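Local coordinates for UPF0255 protein frsA (Vibrio vulnificus, PDB 4I4C) that belongs to the alpha/beta-hydrolase clan and is predicted to hydrolyse carboxylic esters to an alcohol and a carboxylate, at residues Ile331-Leu334 against Ser335-Ala339. Sequence-based numbering, arbitrary orientation.
Sequences IYSL and SGQMA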
ATOM      1  N   ILE A 331      19.377  10.415  -9.581  1.00 23.34           N
ATOM      2  CA  ILE A 331      18.754   9.148  -9.969  1.00 22.27           C
ATOM      3  C   ILE A 331      19.750   7.994 -10.059  1.00 23.60           C
ATOM      4  O   ILE A 331      19.432   6.858  -9.702  1.00 23.84           O
ATOM      5  CB  ILE A 331      17.979   9.286 -11.304  1.00 18.87           C
ATOM      6  CG1 ILE A 331      16.976  10.450 -11.203  1.00 17.40           C
ATOM      7  CG2 ILE A 331      17.296   7.988 -11.666  1.00 19.19           C
ATOM      8  CD1 ILE A 331      16.109  10.663 -12.440  1.00 16.91           C
ATOM      9  N   TYR A 332      20.957   8.282 -10.531  1.00 27.22           N
ATOM     10  CA  TYR A 332      21.957   7.236 -10.702  1.00 30.00           C
ATOM     11  C   TYR A 332      22.344   6.681  -9.338  1.00 30.77           C
ATOM     12  O   TYR A 332      22.467   5.475  -9.160  1.00 31.08           O
ATOM     13  CB  TYR A 332      23.187   7.770 -11.439  1.00 32.86           C
ATOM     14  CG  TYR A 332      22.845   8.491 -12.721  1.00 37.69           C
ATOM     15  CD1 TYR A 332      22.578   7.788 -13.891  1.00 31.04           C
ATOM     16  CD2 TYR A 332      22.771   9.880 -12.755  1.00 40.36           C
ATOM     17  CE1 TYR A 332      22.255   8.450 -15.064  1.00 36.56           C
ATOM     18  CE2 TYR A 332      22.451  10.552 -13.920  1.00 43.42           C
ATOM     19  CZ  TYR A 332      22.192   9.834 -15.073  1.00 43.93           C
ATOM     20  OH  TYR A 332      21.873  10.517 -16.230  1.00 47.57           O
ATOM     21  N   SER A 333      22.517   7.574  -8.375  1.00 27.73           N
ATOM     22  CA  SER A 333      22.854   7.159  -7.025  1.00 29.25           C
ATOM     23  C   SER A 333      21.688   6.415  -6.369  1.00 25.45           C
ATOM     24  O   SER A 333      21.880   5.348  -5.804  1.00 27.89           O
ATOM     25  CB  SER A 333      23.271   8.356  -6.189  1.00 26.75           C
ATOM     26  OG  SER A 333      23.476   7.963  -4.851  1.00 33.09           O
ATOM     27  N   LEU A 334      20.486   6.982  -6.448  1.00 25.35           N
ATOM     28  CA  LEU A 334      19.283   6.302  -5.964  1.00 24.26           C
ATOM     29  C   LEU A 334      19.112   4.869  -6.503  1.00 27.42           C
ATOM     30  O   LEU A 334      18.761   3.950  -5.757  1.00 25.13           O
ATOM     31  CB  LEU A 334      18.042   7.129  -6.294  1.00 23.56           C
ATOM     32  CG  LEU A 334      16.673   6.601  -5.859  1.00 28.17           C
ATOM     33  CD1 LEU A 334      16.723   6.224  -4.402  1.00 26.75           C
ATOM     34  CD2 LEU A 334      15.583   7.662  -6.104  1.00 25.74           C
ATOM     35  N   SER A 335      19.361   4.687  -7.795  1.00 21.79           N
ATOM     36  CA  SER A 335      19.208   3.391  -8.440  1.00 29.74           C
ATOM     37  C   SER A 335      20.210   2.368  -7.913  1.00 24.26           C
ATOM     38  O   SER A 335      19.878   1.195  -7.769  1.00 30.28           O
ATOM     39  CB  SER A 335      19.389   3.521  -9.950  1.00 28.45           C
ATOM     40  OG  SER A 335      20.701   3.968 -10.253  1.00 29.20           O
ATOM     41  N   GLY A 336      21.437   2.812  -7.660  1.00 26.12           N
ATOM     42  CA  GLY A 336      22.463   1.936  -7.121  1.00 32.65           C
ATOM     43  C   GLY A 336      22.172   1.552  -5.683  1.00 32.98           C
ATOM     44  O   GLY A 336      22.459   0.436  -5.248  1.00 31.53           O
ATOM     45  N   GLN A 337      21.582   2.480  -4.942  1.00 30.69           N
ATOM     46  CA  GLN A 337      21.321   2.259  -3.527  1.00 30.32           C
ATOM     47  C   GLN A 337      20.219   1.247  -3.239  1.00 31.83           C
ATOM     48  O   GLN A 337      20.264   0.569  -2.213  1.00 46.67           O
ATOM     49  CB  GLN A 337      21.013   3.576  -2.818  1.00 27.85           C
ATOM     50  CG  GLN A 337      22.236   4.440  -2.539  1.00 31.63           C
ATOM     51  CD  GLN A 337      21.862   5.865  -2.137  1.00 33.36           C
ATOM     52  OE1 GLN A 337      20.768   6.355  -2.462  1.00 26.47           O
ATOM     53  NE2 GLN A 337      22.768   6.538  -1.430  1.00 33.07           N
ATOM     54  N   MET A 338      19.225   1.139  -4.118  1.00 23.73           N
ATOM     55  CA  MET A 338      18.104   0.241  -3.831  1.00 24.76           C
ATOM     56  C   MET A 338      18.406  -1.262  -3.982  1.00 28.42           C
ATOM     57  O   MET A 338      17.608  -2.101  -3.552  1.00 28.69           O
ATOM     58  CB  MET A 338      16.866   0.630  -4.628  1.00 32.82           C
ATOM     59  CG  MET A 338      16.119   1.821  -4.026  1.00 28.87           C
ATOM     60  SD  MET A 338      14.822   2.269  -5.142  1.00 78.26           S
ATOM     61  CE  MET A 338      15.798   2.628  -6.585  1.00 28.80           C
ATOM     62  N   ALA A 339      19.553  -1.593  -4.570  1.00 21.27           N
ATOM     63  CA  ALA A 339      19.966  -2.994  -4.690  1.00 22.33           C
ATOM     64  C   ALA A 339      19.938  -3.696  -3.323  1.00 31.18           C
ATOM     65  O   ALA A 339      19.628  -4.889  -3.226  1.00 31.09           O
ATOM     66  CB  ALA A 339      21.339  -3.094  -5.325  1.00 22.63           C
TER
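Leu334 and Met338 meet one turn apart along the short amphipathic helix 331-337 and the residue that follows it, a compact example of a helix whose two faces differ, one buried and one open to solvent. On the buried side, CE of Met338 lies 4.1 Å from CG of Leu334, and both side chains rest on Leu320 of helix 314-323. The bend at the end of the methionine, chi3 -59°, folds its methyl back under the preceding turn, where CE makes a van der Waals contact of 3.3 Å with Leu334 O. The same oxygen accepts a hydrogen bond from Met338 N. A bound hexanoic acid lies about 6 Å from the Met338 side chain.

Backbone i to i+4 bonds join the turns, among them Ser335 N to Ile331 O at 2.9 Å. The outer side is looser: NE2 of Gln337 stays 3.8 Å from OG of Ser333, while its OE1 turns to Lys326. Back among the tightly held groups, buried Ser335 places OG between its own N and carbonyl carbon (chi1 63°), and Gln310 is a second partner of this hydroxyl. From there OG donates to Tyr332 O over 2.6 Å, from above the carbonyl plane and on the same face as Gly336 N.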